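Local atomic coordinates of decapping nuclease RAI1 (Scheffersomyces stipitis, PDB entry 5BTO), a protein that removes NAD caps from the 5' ends of RNAs as a metal-dependent decapping nuclease, and stabilises and stimulates the exoribonuclease RAT1. Residues R115-N127 and K274-M286. Residues are numbered along the deposited sequence; the frame is centred on the assembly and turned at random.
Sequences RGLMTKLLALPYN and KKLFKTWAQCFLM
Tyr126 turns its ring edge toward the face of Phe277 in an offset edge-to-face pair, planes at 79° and CD2 of Tyr126 3.8 Å from CZ of Phe277, while Pro125 CB lies over the centre of one tyrosine face. Ala123 O and a water sit at the phenylalanine edge, in its plane. With CG anti to the backbone N (chi1 171°), Phe277 leans across to Ala123, whose CB is 3.7 Å from CE2 of Phe277. Beyond the rings the two helices pack knobs-into-holes: Leu285 inserts among Arg115, Met118, Thr119 and Leu122, meeting Leu122 tip to tip (CG of Leu285 to CD2 of Leu122, 3.8 Å), and Thr119 fits between Lys278, Ala281, Gln282 and Leu285. Beside the ring pair, Lys278 NZ donates to Asn127 OD1 (2.8 Å) from above the carbonyl plane, Lys274 NZ adds a weak bond, and Asn127 ND2 donates to Ala123 O, nearly straight (N-H...O 171°), holding the amide's rotation. A leucine in place of Asn127 would probably leave both ammonium groups without this acceptor. Arg115 NH1 bonds Glu235 O and Gln282 OE1 bonds Lys258 NZ, so this packing is likely to set the relative placement of these two substrate-binding residues.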
loop_
_atom_site.group_PDB
_atom_site.type_symbol
_atom_site.label_atom_id
_atom_site.label_comp_id
_atom_site.label_asym_id
_atom_site.label_seq_id
_atom_site.Cartn_x
_atom_site.Cartn_y
_atom_site.Cartn_z
ATOM N N ARG A 115 4.084 17.929 -16.189
ATOM C CA ARG A 115 2.746 17.363 -16.105
ATOM C C ARG A 115 2.687 15.922 -16.562
ATOM O O ARG A 115 1.989 15.117 -15.963
ATOM C CB ARG A 115 1.766 18.178 -16.965
ATOM C CG ARG A 115 0.473 17.423 -17.297
ATOM C CD ARG A 115 -0.308 18.031 -18.457
ATOM N NE ARG A 115 0.291 17.796 -19.768
ATOM C CZ ARG A 115 0.206 18.652 -20.781
ATOM N NH1 ARG A 115 -0.444 19.800 -20.628
ATOM N NH2 ARG A 115 0.775 18.369 -21.945
ATOM N N GLY A 116 3.401 15.604 -17.641
ATOM C CA GLY A 116 3.334 14.272 -18.216
ATOM C C GLY A 116 3.830 13.218 -17.239
ATOM O O GLY A 116 3.330 12.096 -17.217
ATOM N N LEU A 117 4.809 13.583 -16.422
ATOM C CA LEU A 117 5.359 12.626 -15.471
ATOM C C LEU A 117 4.353 12.376 -14.350
ATOM O O LEU A 117 4.214 11.250 -13.865
ATOM C CB LEU A 117 6.685 13.134 -14.899
ATOM C CG LEU A 117 7.743 13.480 -15.958
ATOM C CD1 LEU A 117 9.018 14.027 -15.308
ATOM C CD2 LEU A 117 8.051 12.268 -16.846
ATOM N N MET A 118 3.650 13.424 -13.933
ATOM C CA MET A 118 2.645 13.281 -12.886
ATOM C C MET A 118 1.422 12.527 -13.406
ATOM O O MET A 118 0.807 11.752 -12.685
ATOM C CB MET A 118 2.267 14.638 -12.287
ATOM C CG MET A 118 3.457 15.366 -11.644
ATOM S SD MET A 118 4.239 14.431 -10.294
ATOM C CE MET A 118 5.631 13.702 -11.139
ATOM N N THR A 119 1.087 12.753 -14.674
ATOM C CA THR A 119 0.029 11.979 -15.309
ATOM C C THR A 119 0.313 10.473 -15.281
ATOM O O THR A 119 -0.591 9.656 -15.056
ATOM C CB THR A 119 -0.174 12.429 -16.781
ATOM O OG1 THR A 119 -0.556 13.817 -16.809
ATOM C CG2 THR A 119 -1.253 11.588 -17.449
ATOM N N LYS A 120 1.563 10.094 -15.509
ATOM C CA LYS A 120 1.933 8.681 -15.425
ATOM C C LYS A 120 1.652 8.111 -14.032
ATOM O O LYS A 120 1.225 6.964 -13.901
ATOM C CB LYS A 120 3.409 8.478 -15.772
ATOM C CG LYS A 120 3.768 8.758 -17.219
ATOM C CD LYS A 120 5.222 8.408 -17.479
ATOM C CE LYS A 120 5.537 8.398 -18.967
ATOM N NZ LYS A 120 6.886 7.817 -19.235
ATOM N N LEU A 121 1.906 8.902 -12.988
ATOM C CA LEU A 121 1.629 8.449 -11.630
ATOM C C LEU A 121 0.122 8.379 -11.364
ATOM O O LEU A 121 -0.385 7.397 -10.797
ATOM C CB LEU A 121 2.324 9.360 -10.606
ATOM C CG LEU A 121 3.850 9.397 -10.682
ATOM C CD1 LEU A 121 4.403 10.394 -9.678
ATOM C CD2 LEU A 121 4.408 8.002 -10.381
ATOM N N LEU A 122 -0.606 9.402 -11.811
ATOM C CA LEU A 122 -2.033 9.475 -11.560
ATOM C C LEU A 122 -2.782 8.340 -12.268
ATOM O O LEU A 122 -3.743 7.791 -11.730
ATOM C CB LEU A 122 -2.569 10.843 -12.022
ATOM C CG LEU A 122 -4.053 11.184 -11.962
ATOM C CD1 LEU A 122 -4.648 10.984 -10.590
ATOM C CD2 LEU A 122 -4.272 12.645 -12.418
ATOM N N ALA A 123 -2.317 7.978 -13.457
ATOM C CA ALA A 123 -3.025 7.004 -14.289
ATOM C C ALA A 123 -2.581 5.575 -14.018
ATOM O O ALA A 123 -3.162 4.631 -14.552
ATOM C CB ALA A 123 -2.837 7.333 -15.760
ATOM N N LEU A 124 -1.553 5.421 -13.186
ATOM C CA LEU A 124 -0.932 4.110 -12.938
ATOM C C LEU A 124 -1.876 2.962 -12.528
ATOM O O LEU A 124 -1.741 1.853 -13.037
ATOM C CB LEU A 124 0.235 4.270 -11.927
ATOM C CG LEU A 124 1.073 3.037 -11.560
ATOM C CD1 LEU A 124 2.502 3.441 -11.167
ATOM C CD2 LEU A 124 0.419 2.223 -10.429
ATOM N N PRO A 125 -2.828 3.214 -11.613
ATOM C CA PRO A 125 -3.677 2.104 -11.154
ATOM C C PRO A 125 -4.413 1.389 -12.289
ATOM O O PRO A 125 -4.795 0.220 -12.126
ATOM C CB PRO A 125 -4.694 2.793 -10.246
ATOM C CG PRO A 125 -3.974 4.002 -9.733
ATOM C CD PRO A 125 -3.106 4.462 -10.878
ATOM N N TYR A 126 -4.628 2.083 -13.407
ATOM C CA TYR A 126 -5.411 1.517 -14.511
ATOM C C TYR A 126 -4.536 1.276 -15.736
ATOM O O TYR A 126 -5.028 1.005 -16.838
ATOM C CB TYR A 126 -6.636 2.396 -14.812
ATOM C CG TYR A 126 -7.472 2.549 -13.561
ATOM C CD1 TYR A 126 -8.074 1.434 -12.967
ATOM C CD2 TYR A 126 -7.601 3.778 -12.924
ATOM C CE1 TYR A 126 -8.810 1.556 -11.798
ATOM C CE2 TYR A 126 -8.341 3.900 -11.756
ATOM C CZ TYR A 126 -8.939 2.785 -11.200
ATOM O OH TYR A 126 -9.669 2.904 -10.037
ATOM N N ASN A 127 -3.229 1.327 -15.509
ATOM C CA ASN A 127 -2.236 1.095 -16.549
ATOM C C ASN A 127 -1.066 0.289 -16.003
ATOM O O ASN A 127 0.092 0.710 -16.082
ATOM C CB ASN A 127 -1.761 2.430 -17.120
ATOM C CG ASN A 127 -2.827 3.091 -17.962
ATOM O OD1 ASN A 127 -3.029 2.711 -19.112
ATOM N ND2 ASN A 127 -3.551 4.041 -17.380
ATOM N N LYS A 274 -9.667 4.365 -22.371
ATOM C CA LYS A 274 -8.298 4.453 -21.870
ATOM C C LYS A 274 -7.694 5.813 -22.205
ATOM O O LYS A 274 -7.024 6.428 -21.370
ATOM C CB LYS A 274 -7.414 3.346 -22.461
ATOM C CG LYS A 274 -7.800 1.946 -22.041
ATOM C CD LYS A 274 -6.897 0.912 -22.705
ATOM C CE LYS A 274 -5.425 1.299 -22.577
ATOM N NZ LYS A 274 -5.030 1.554 -21.162
ATOM N N LYS A 275 -7.937 6.275 -23.429
ATOM C CA LYS A 275 -7.378 7.544 -23.888
ATOM C C LYS A 275 -8.058 8.699 -23.175
ATOM O O LYS A 275 -7.412 9.670 -22.774
ATOM C CB LYS A 275 -7.553 7.702 -25.406
ATOM C CG LYS A 275 -6.760 6.706 -26.253
ATOM C CD LYS A 275 -7.032 6.920 -27.744
ATOM C CE LYS A 275 -6.395 5.836 -28.597
ATOM N NZ LYS A 275 -6.672 6.067 -30.041
ATOM N N LEU A 276 -9.374 8.604 -23.037
ATOM C CA LEU A 276 -10.155 9.667 -22.420
ATOM C C LEU A 276 -9.755 9.841 -20.956
ATOM O O LEU A 276 -9.667 10.969 -20.462
ATOM C CB LEU A 276 -11.659 9.376 -22.554
ATOM C CG LEU A 276 -12.635 10.466 -22.096
ATOM C CD1 LEU A 276 -12.477 11.734 -22.942
ATOM C CD2 LEU A 276 -14.073 9.962 -22.181
ATOM N N PHE A 277 -9.498 8.728 -20.261
ATOM C CA PHE A 277 -9.019 8.805 -18.884
ATOM C C PHE A 277 -7.659 9.506 -18.814
ATOM O O PHE A 277 -7.446 10.367 -17.962
ATOM C CB PHE A 277 -8.910 7.395 -18.285
ATOM C CG PHE A 277 -8.222 7.355 -16.934
ATOM C CD1 PHE A 277 -8.748 8.043 -15.858
ATOM C CD2 PHE A 277 -7.079 6.598 -16.758
ATOM C CE1 PHE A 277 -8.124 8.005 -14.611
ATOM C CE2 PHE A 277 -6.442 6.544 -15.522
ATOM C CZ PHE A 277 -6.970 7.249 -14.444
ATOM N N LYS A 278 -6.734 9.134 -19.698
ATOM C CA LYS A 278 -5.435 9.814 -19.730
ATOM C C LYS A 278 -5.586 11.308 -20.037
ATOM O O LYS A 278 -4.906 12.140 -19.452
ATOM C CB LYS A 278 -4.466 9.146 -20.704
ATOM C CG LYS A 278 -3.857 7.847 -20.152
ATOM C CD LYS A 278 -2.768 7.295 -21.070
ATOM C CE LYS A 278 -2.229 5.946 -20.579
ATOM N NZ LYS A 278 -3.064 4.784 -21.039
ATOM N N THR A 279 -6.480 11.640 -20.963
ATOM C CA THR A 279 -6.737 13.038 -21.265
ATOM C C THR A 279 -7.311 13.773 -20.051
ATOM O O THR A 279 -6.908 14.899 -19.751
ATOM C CB THR A 279 -7.678 13.188 -22.474
ATOM O OG1 THR A 279 -7.025 12.675 -23.637
ATOM C CG2 THR A 279 -8.055 14.680 -22.707
ATOM N N TRP A 280 -8.258 13.153 -19.357
ATOM C CA TRP A 280 -8.778 13.749 -18.131
ATOM C C TRP A 280 -7.622 14.018 -17.148
ATOM O O TRP A 280 -7.517 15.097 -16.549
ATOM C CB TRP A 280 -9.835 12.847 -17.461
ATOM C CG TRP A 280 -10.132 13.350 -16.088
ATOM C CD1 TRP A 280 -10.938 14.406 -15.755
ATOM C CD2 TRP A 280 -9.544 12.891 -14.859
ATOM N NE1 TRP A 280 -10.905 14.615 -14.395
ATOM C CE2 TRP A 280 -10.059 13.699 -13.825
ATOM C CE3 TRP A 280 -8.648 11.865 -14.539
ATOM C CZ2 TRP A 280 -9.709 13.507 -12.489
ATOM C CZ3 TRP A 280 -8.294 11.682 -13.211
ATOM C CH2 TRP A 280 -8.829 12.495 -12.204
ATOM N N ALA A 281 -6.762 13.025 -16.975
ATOM C CA ALA A 281 -5.667 13.169 -16.014
ATOM C C ALA A 281 -4.780 14.357 -16.371
ATOM O O ALA A 281 -4.448 15.165 -15.503
ATOM C CB ALA A 281 -4.837 11.880 -15.922
ATOM N N GLN A 282 -4.403 14.458 -17.644
ATOM C CA GLN A 282 -3.544 15.545 -18.125
ATOM C C GLN A 282 -4.183 16.904 -17.903
ATOM O O GLN A 282 -3.543 17.847 -17.424
ATOM C CB GLN A 282 -3.291 15.396 -19.624
ATOM C CG GLN A 282 -2.418 14.235 -20.005
ATOM C CD GLN A 282 -2.257 14.126 -21.505
ATOM O OE1 GLN A 282 -2.510 15.089 -22.240
ATOM N NE2 GLN A 282 -1.841 12.955 -21.972
ATOM N N CYS A 283 -5.455 17.001 -18.256
ATOM C CA CYS A 283 -6.164 18.273 -18.180
ATOM C C CYS A 283 -6.475 18.666 -16.748
ATOM O O CYS A 283 -6.348 19.836 -16.378
ATOM C CB CYS A 283 -7.437 18.221 -19.020
ATOM S SG CYS A 283 -7.057 18.171 -20.785
ATOM N N PHE A 284 -6.854 17.680 -15.934
ATOM C CA PHE A 284 -7.164 17.934 -14.533
ATOM C C PHE A 284 -5.941 18.482 -13.792
ATOM O O PHE A 284 -6.042 19.459 -13.039
ATOM C CB PHE A 284 -7.658 16.652 -13.858
ATOM C CG PHE A 284 -7.941 16.811 -12.405
ATOM C CD1 PHE A 284 -9.125 17.377 -11.980
ATOM C CD2 PHE A 284 -7.020 16.391 -11.458
ATOM C CE1 PHE A 284 -9.390 17.525 -10.638
ATOM C CE2 PHE A 284 -7.278 16.541 -10.108
ATOM C CZ PHE A 284 -8.464 17.106 -9.699
ATOM N N LEU A 285 -4.795 17.844 -13.998
ATOM C CA LEU A 285 -3.557 18.283 -13.356
ATOM C C LEU A 285 -3.144 19.679 -13.782
ATOM O O LEU A 285 -2.601 20.442 -12.970
ATOM C CB LEU A 285 -2.415 17.307 -13.640
ATOM C CG LEU A 285 -2.528 15.940 -12.971
ATOM C CD1 LEU A 285 -1.423 15.013 -13.474
ATOM C CD2 LEU A 285 -2.441 16.102 -11.460
ATOM N N MET A 286 -3.397 20.021 -15.045
ATOM C CA MET A 286 -2.978 21.320 -15.564
ATOM C C MET A 286 -4.025 22.416 -15.400
ATOM O O MET A 286 -3.737 23.574 -15.695
ATOM C CB MET A 286 -2.627 21.231 -17.054
ATOM C CG MET A 286 -1.231 20.700 -17.358
ATOM S SD MET A 286 0.128 21.659 -16.664
ATOM C CE MET A 286 0.180 23.141 -17.670
HETATM O O HOH W 1 -6.594 2.303 -18.759
HETATM O O HOH W 2 -5.591 4.901 -19.533
HETATM O O HOH W 3 -3.832 -0.174 -19.490
#